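Probable arylamine n-acetyl transferase (Mycobacterium abscessus, PDB 4GUZ) probably transfers an acetyl group from acetyl coenzyme A to the amino group of arylamines. Local coordinates at residues 30-35 / 121-126; 95-100 / 117-122. All coordinates share one frame; numbering follows the deposited sequence.

Contact 1. Residues 30-35 / 121-126; sequences PTLETL and VRLAAE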
loop_
_atom_site.group_PDB
_atom_site.type_symbol
_atom_site.label_atom_id
_atom_site.label_comp_id
_atom_site.label_asym_id
_atom_site.label_seq_id
_atom_site.Cartn_x
_atom_site.Cartn_y
_atom_site.Cartn_z
ATOM N N PRO A 30 13.800 1.127 18.126
ATOM C CA PRO A 30 12.388 1.426 17.799
ATOM C C PRO A 30 11.952 2.848 18.192
ATOM O O PRO A 30 11.283 3.069 19.213
ATOM C CB PRO A 30 11.606 0.352 18.557
ATOM C CG PRO A 30 12.481 -0.058 19.671
ATOM C CD PRO A 30 13.907 0.186 19.263
ATOM N N THR A 31 12.339 3.817 17.339
ATOM C CA THR A 31 12.065 5.249 17.503
ATOM C C THR A 31 11.415 5.860 16.246
ATOM O O THR A 31 11.391 5.216 15.194
ATOM C CB THR A 31 13.381 5.978 17.793
ATOM O OG1 THR A 31 14.277 5.699 16.719
ATOM C CG2 THR A 31 14.008 5.578 19.133
ATOM N N LEU A 32 10.953 7.131 16.342
ATOM C CA LEU A 32 10.331 7.853 15.240
ATOM C C LEU A 32 11.290 8.085 14.074
ATOM O O LEU A 32 10.868 7.990 12.915
ATOM C CB LEU A 32 9.761 9.196 15.731
ATOM C CG LEU A 32 9.107 10.101 14.679
ATOM C CD1 LEU A 32 7.864 9.461 14.065
ATOM C CD2 LEU A 32 8.834 11.471 15.233
ATOM N N GLU A 33 12.571 8.407 14.356
ATOM C CA GLU A 33 13.496 8.640 13.242
ATOM C C GLU A 33 13.716 7.344 12.450
ATOM O O GLU A 33 13.763 7.394 11.226
ATOM C CB GLU A 33 14.823 9.276 13.708
ATOM C CG GLU A 33 15.084 10.647 13.084
ATOM C CD GLU A 33 13.881 11.534 12.802
ATOM O OE1 GLU A 33 13.049 11.740 13.717
ATOM O OE2 GLU A 33 13.761 12.010 11.650
ATOM N N THR A 34 13.746 6.197 13.134
ATOM C CA THR A 34 13.881 4.896 12.482
ATOM C C THR A 34 12.611 4.605 11.652
ATOM O O THR A 34 12.726 4.241 10.486
ATOM C CB THR A 34 14.174 3.807 13.510
ATOM O OG1 THR A 34 15.450 4.094 14.087
ATOM C CG2 THR A 34 14.215 2.388 12.889
ATOM N N LEU A 35 11.420 4.818 12.247
ATOM C CA LEU A 35 10.132 4.600 11.577
ATOM C C LEU A 35 10.032 5.439 10.312
ATOM O O LEU A 35 9.562 4.944 9.291
ATOM C CB LEU A 35 8.974 4.928 12.543
ATOM C CG LEU A 35 7.551 4.641 12.043
ATOM C CD1 LEU A 35 7.332 3.152 11.811
ATOM C CD2 LEU A 35 6.510 5.198 13.001
ATOM N N VAL A 121 1.574 2.900 14.906
ATOM C CA VAL A 121 2.705 2.769 15.819
ATOM C C VAL A 121 2.510 3.712 17.025
ATOM O O VAL A 121 2.143 4.878 16.852
ATOM C CB VAL A 121 4.049 3.028 15.086
ATOM C CG1 VAL A 121 5.233 3.049 16.055
ATOM C CG2 VAL A 121 4.281 1.986 13.998
ATOM N N ARG A 122 2.770 3.185 18.244
ATOM C CA ARG A 122 2.695 3.935 19.500
ATOM C C ARG A 122 4.102 4.370 19.939
ATOM O O ARG A 122 4.956 3.513 20.185
ATOM C CB ARG A 122 2.018 3.088 20.596
ATOM C CG ARG A 122 0.505 3.021 20.470
ATOM C CD ARG A 122 -0.096 2.326 21.672
ATOM N NE ARG A 122 -0.188 0.888 21.456
ATOM C CZ ARG A 122 -1.321 0.251 21.183
ATOM N NH1 ARG A 122 -2.468 0.917 21.125
ATOM N NH2 ARG A 122 -1.319 -1.059 20.990
ATOM N N LEU A 123 4.351 5.696 19.999
ATOM C CA LEU A 123 5.643 6.267 20.413
ATOM C C LEU A 123 5.397 7.383 21.411
ATOM O O LEU A 123 4.849 8.433 21.053
ATOM C CB LEU A 123 6.506 6.779 19.231
ATOM C CG LEU A 123 7.021 5.749 18.236
ATOM C CD1 LEU A 123 7.409 6.420 16.933
ATOM C CD2 LEU A 123 8.181 4.945 18.804
ATOM N N ALA A 124 5.775 7.129 22.683
ATOM C CA ALA A 124 5.605 8.045 23.813
ATOM C C ALA A 124 4.116 8.434 23.972
ATOM O O ALA A 124 3.265 7.546 23.989
ATOM C CB ALA A 124 6.501 9.275 23.646
ATOM N N ALA A 125 3.791 9.725 24.051
ATOM C CA ALA A 125 2.393 10.140 24.220
ATOM C C ALA A 125 1.622 10.181 22.869
ATOM O O ALA A 125 0.483 10.648 22.843
ATOM C CB ALA A 125 2.337 11.508 24.893
ATOM N N GLU A 126 2.218 9.663 21.775
ATOM C CA GLU A 126 1.626 9.782 20.429
ATOM C C GLU A 126 1.338 8.453 19.673
ATOM O O GLU A 126 1.819 7.376 20.025
ATOM C CB GLU A 126 2.565 10.629 19.554
ATOM C CG GLU A 126 3.090 11.894 20.232
ATOM C CD GLU A 126 3.775 12.892 19.327
ATOM O OE1 GLU A 126 5.019 12.820 19.193
ATOM O OE2 GLU A 126 3.077 13.784 18.794
#
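Pro30 meets Leu123 through its backbone: its carbonyl O lies 3.6 Å from Leu123 CD2. Here the start of helix 32-45 packs on the end of strand 116-123, a helix-on-sheet contact within the arylamine N-acetyltransferase fold. Thr31 is the N-cap of that helix. Its side chain is directed away from the strand, and what it offers Leu123 is backbone. Its O accepts the bond from Leu35 N that begins the first helical turn. Leu32 comes next. Its CB meets Leu123 CD1 at 3.8 Å, and the same methyl lies 3.7 Å from Leu32 N. Of the two Leu123 methyls, CD2 lies at the loop before the helix, and CD1 at Leu32 in its first turn and also at Leu35 CD2. Leu123 CG stands anti to its own carbonyl carbon (chi1 -66°), which sends the isobutyl group from the strand to the helix. Two residues on, Thr34 takes no part; its OG1 is held in the preceding loop, where Asp27 O and Ser29 O are both within hydrogen-bonding reach. Leu35 returns to the strand and meets Val121 tip to tip. Both are buried, with Leu90 of helix 79-92 and Cys130 of strand 126-130 packed against them. Beyond Leu123 the chain reverses in a type II' beta turn from Leu123 to Glu126, which leads into strand 126-130. Trp128 of that strand touches both Leu32 and Leu123. The side chains that meet across the segments are apolar. At its inner end Leu35 CD2 sits 3.9 Å from Val121 CB, and Leu35 CD1 is the same distance from Val121 CG2.

Contact 2. Residues 95-100 / 117-122; sequences FDFYGI and GMLVVR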
loop_
_atom_site.group_PDB
_atom_site.type_symbol
_atom_site.label_atom_id
_atom_site.label_comp_id
_atom_site.label_asym_id
_atom_site.label_seq_id
_atom_site.Cartn_x
_atom_site.Cartn_y
_atom_site.Cartn_z
ATOM N N PHE A 95 9.007 -2.379 17.849
ATOM C CA PHE A 95 8.042 -1.277 17.959
ATOM C C PHE A 95 6.753 -1.774 18.598
ATOM O O PHE A 95 6.426 -2.956 18.466
ATOM C CB PHE A 95 7.721 -0.678 16.566
ATOM C CG PHE A 95 8.792 0.169 15.920
ATOM C CD1 PHE A 95 8.818 1.549 16.107
ATOM C CD2 PHE A 95 9.748 -0.406 15.088
ATOM C CE1 PHE A 95 9.772 2.342 15.460
ATOM C CE2 PHE A 95 10.716 0.382 14.458
ATOM C CZ PHE A 95 10.725 1.750 14.642
ATOM N N ASP A 96 6.027 -0.879 19.302
ATOM C CA ASP A 96 4.702 -1.148 19.878
ATOM C C ASP A 96 3.699 -0.739 18.801
ATOM O O ASP A 96 3.559 0.449 18.517
ATOM C CB ASP A 96 4.503 -0.362 21.195
ATOM C CG ASP A 96 3.136 -0.488 21.868
ATOM O OD1 ASP A 96 2.327 -1.346 21.434
ATOM O OD2 ASP A 96 2.886 0.250 22.850
ATOM N N PHE A 97 3.068 -1.710 18.143
ATOM C CA PHE A 97 2.175 -1.373 17.025
ATOM C C PHE A 97 0.975 -2.303 16.928
ATOM O O PHE A 97 0.935 -3.379 17.533
ATOM C CB PHE A 97 2.971 -1.405 15.691
ATOM C CG PHE A 97 3.248 -2.797 15.168
ATOM C CD1 PHE A 97 2.442 -3.362 14.181
ATOM C CD2 PHE A 97 4.295 -3.559 15.687
ATOM C CE1 PHE A 97 2.674 -4.661 13.729
ATOM C CE2 PHE A 97 4.527 -4.856 15.232
ATOM C CZ PHE A 97 3.716 -5.398 14.254
ATOM N N TYR A 98 0.025 -1.906 16.074
ATOM C CA TYR A 98 -1.168 -2.679 15.797
ATOM C C TYR A 98 -1.635 -2.412 14.368
ATOM O O TYR A 98 -1.268 -1.406 13.746
ATOM C CB TYR A 98 -2.276 -2.402 16.837
ATOM C CG TYR A 98 -2.771 -0.977 16.935
ATOM C CD1 TYR A 98 -3.953 -0.587 16.318
ATOM C CD2 TYR A 98 -2.120 -0.045 17.740
ATOM C CE1 TYR A 98 -4.448 0.713 16.452
ATOM C CE2 TYR A 98 -2.595 1.263 17.866
ATOM C CZ TYR A 98 -3.770 1.632 17.232
ATOM O OH TYR A 98 -4.250 2.920 17.348
ATOM N N GLY A 99 -2.389 -3.363 13.861
ATOM C CA GLY A 99 -2.992 -3.296 12.547
ATOM C C GLY A 99 -4.370 -2.698 12.586
ATOM O O GLY A 99 -5.092 -2.799 13.591
ATOM N N ILE A 100 -4.734 -2.035 11.482
ATOM C CA ILE A 100 -6.053 -1.447 11.315
ATOM C C ILE A 100 -6.543 -1.737 9.884
ATOM O O ILE A 100 -5.771 -2.237 9.040
ATOM C CB ILE A 100 -6.105 0.072 11.655
ATOM C CG1 ILE A 100 -5.173 0.891 10.730
ATOM C CG2 ILE A 100 -5.881 0.357 13.152
ATOM C CD1 ILE A 100 -5.506 2.371 10.703
ATOM N N GLY A 117 -5.607 -2.400 4.474
ATOM C CA GLY A 117 -4.872 -2.583 5.717
ATOM C C GLY A 117 -3.796 -1.535 5.889
ATOM O O GLY A 117 -3.146 -1.148 4.912
ATOM N N MET A 118 -3.623 -1.062 7.132
ATOM C CA MET A 118 -2.622 -0.082 7.558
ATOM C C MET A 118 -2.135 -0.470 8.934
ATOM O O MET A 118 -2.770 -1.301 9.604
ATOM C CB MET A 118 -3.227 1.340 7.602
ATOM C CG MET A 118 -3.646 1.854 6.231
ATOM S SD MET A 118 -4.588 3.373 6.274
ATOM C CE MET A 118 -6.184 2.792 6.854
ATOM N N LEU A 119 -1.049 0.146 9.373
ATOM C CA LEU A 119 -0.478 -0.096 10.688
ATOM C C LEU A 119 -0.364 1.204 11.472
ATOM O O LEU A 119 -0.137 2.270 10.879
ATOM C CB LEU A 119 0.891 -0.776 10.559
ATOM C CG LEU A 119 0.860 -2.141 9.869
ATOM C CD1 LEU A 119 2.152 -2.416 9.114
ATOM C CD2 LEU A 119 0.488 -3.271 10.837
ATOM N N VAL A 120 -0.571 1.121 12.807
ATOM C CA VAL A 120 -0.469 2.285 13.701
ATOM C C VAL A 120 0.631 1.969 14.720
ATOM O O VAL A 120 0.621 0.891 15.307
ATOM C CB VAL A 120 -1.825 2.676 14.366
ATOM C CG1 VAL A 120 -1.651 3.831 15.363
ATOM C CG2 VAL A 120 -2.856 3.062 13.308
ATOM N N VAL A 121 1.574 2.900 14.906
ATOM C CA VAL A 121 2.705 2.769 15.819
ATOM C C VAL A 121 2.510 3.712 17.025
ATOM O O VAL A 121 2.143 4.878 16.852
ATOM C CB VAL A 121 4.049 3.028 15.086
ATOM C CG1 VAL A 121 5.233 3.049 16.055
ATOM C CG2 VAL A 121 4.281 1.986 13.998
ATOM N N ARG A 122 2.770 3.185 18.244
ATOM C CA ARG A 122 2.695 3.935 19.500
ATOM C C ARG A 122 4.102 4.370 19.939
ATOM O O ARG A 122 4.956 3.513 20.185
ATOM C CB ARG A 122 2.018 3.088 20.596
ATOM C CG ARG A 122 0.505 3.021 20.470
ATOM C CD ARG A 122 -0.096 2.326 21.672
ATOM N NE ARG A 122 -0.188 0.888 21.456
ATOM C CZ ARG A 122 -1.321 0.251 21.183
ATOM N NH1 ARG A 122 -2.468 0.917 21.125
ATOM N NH2 ARG A 122 -1.319 -1.059 20.990
#
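Tyr98 lies alongside Val120, and both side chains point the same way from the sheet. From Tyr98 CB the ring carbon CG lies between the backbone N and the carbonyl carbon (chi1 60°). This lays the ring along its neighbours on the next strand. CD2 and CE2 meet the guanidinium of Arg122; CE2 is 3.3 Å from Arg122 NH1. The ring and guanidinium planes are 26° apart, and these ring carbons lie over one guanidinium face. Val120 CB lies over one face of the ring, nearest its CE1 and CZ side, in a CH-pi contact 3.9 Å from the centroid. CZ packs on Val120 CG1. The tip, OH, is 3.4 Å from that same methyl and hydrogen-bonds to Gln127 OE1 of strand 126-130.

The two backbones form an antiparallel beta hairpin of strands 96-104 and 116-123, inside the larger antiparallel sheet. Tyr98 and Val120 are a hydrogen-bonded pair: Val120 N reaches Tyr98 O at 2.8 Å, and Tyr98 N returns a bond to Val120 O. Ile100 and Met118 pair likewise. Ile100 CD1 also touches Val120 CG2, which extends the apolar row from Tyr98. Between these pairs Gly99 faces Leu119 in a non-hydrogen-bonded pair.

Phe97 and Leu119 are on the opposite face, towards helix 79-92. Leu119 CD2 meets the edge of the Phe97 ring at CD1, 3.9 Å away. Nearer the helix 32-45 side, Phe95 CD1 packs on Val121 CG1. At the exposed end Arg122 NE makes a weak salt bridge with Asp96, 3.4 Å from OD1. The carboxylate and guanidinium planes are 49° apart.

Contact 1 and contact 2 share Val121 and Arg122 of strand 116-123, and their centres are about 11 Å apart. Val121 meets helix 32-45 in the first and Phe95 in the second. Phe95 also joins the contacts directly: its ring atom CE1 lies 3.3 Å from Thr31 O, and CZ is 4.0 Å from Thr34 CG2. Leu90 of helix 79-92 packs on Leu35, Val121, Phe95 and Phe97, so one helix side chain borders both contacts. Cys79, His116 and Asp131 probably form the Cys-His-Asp triad expected of this family. Contact 2 reaches that group through Met118, whereas contact 1 lies at the far end of the strand from His116.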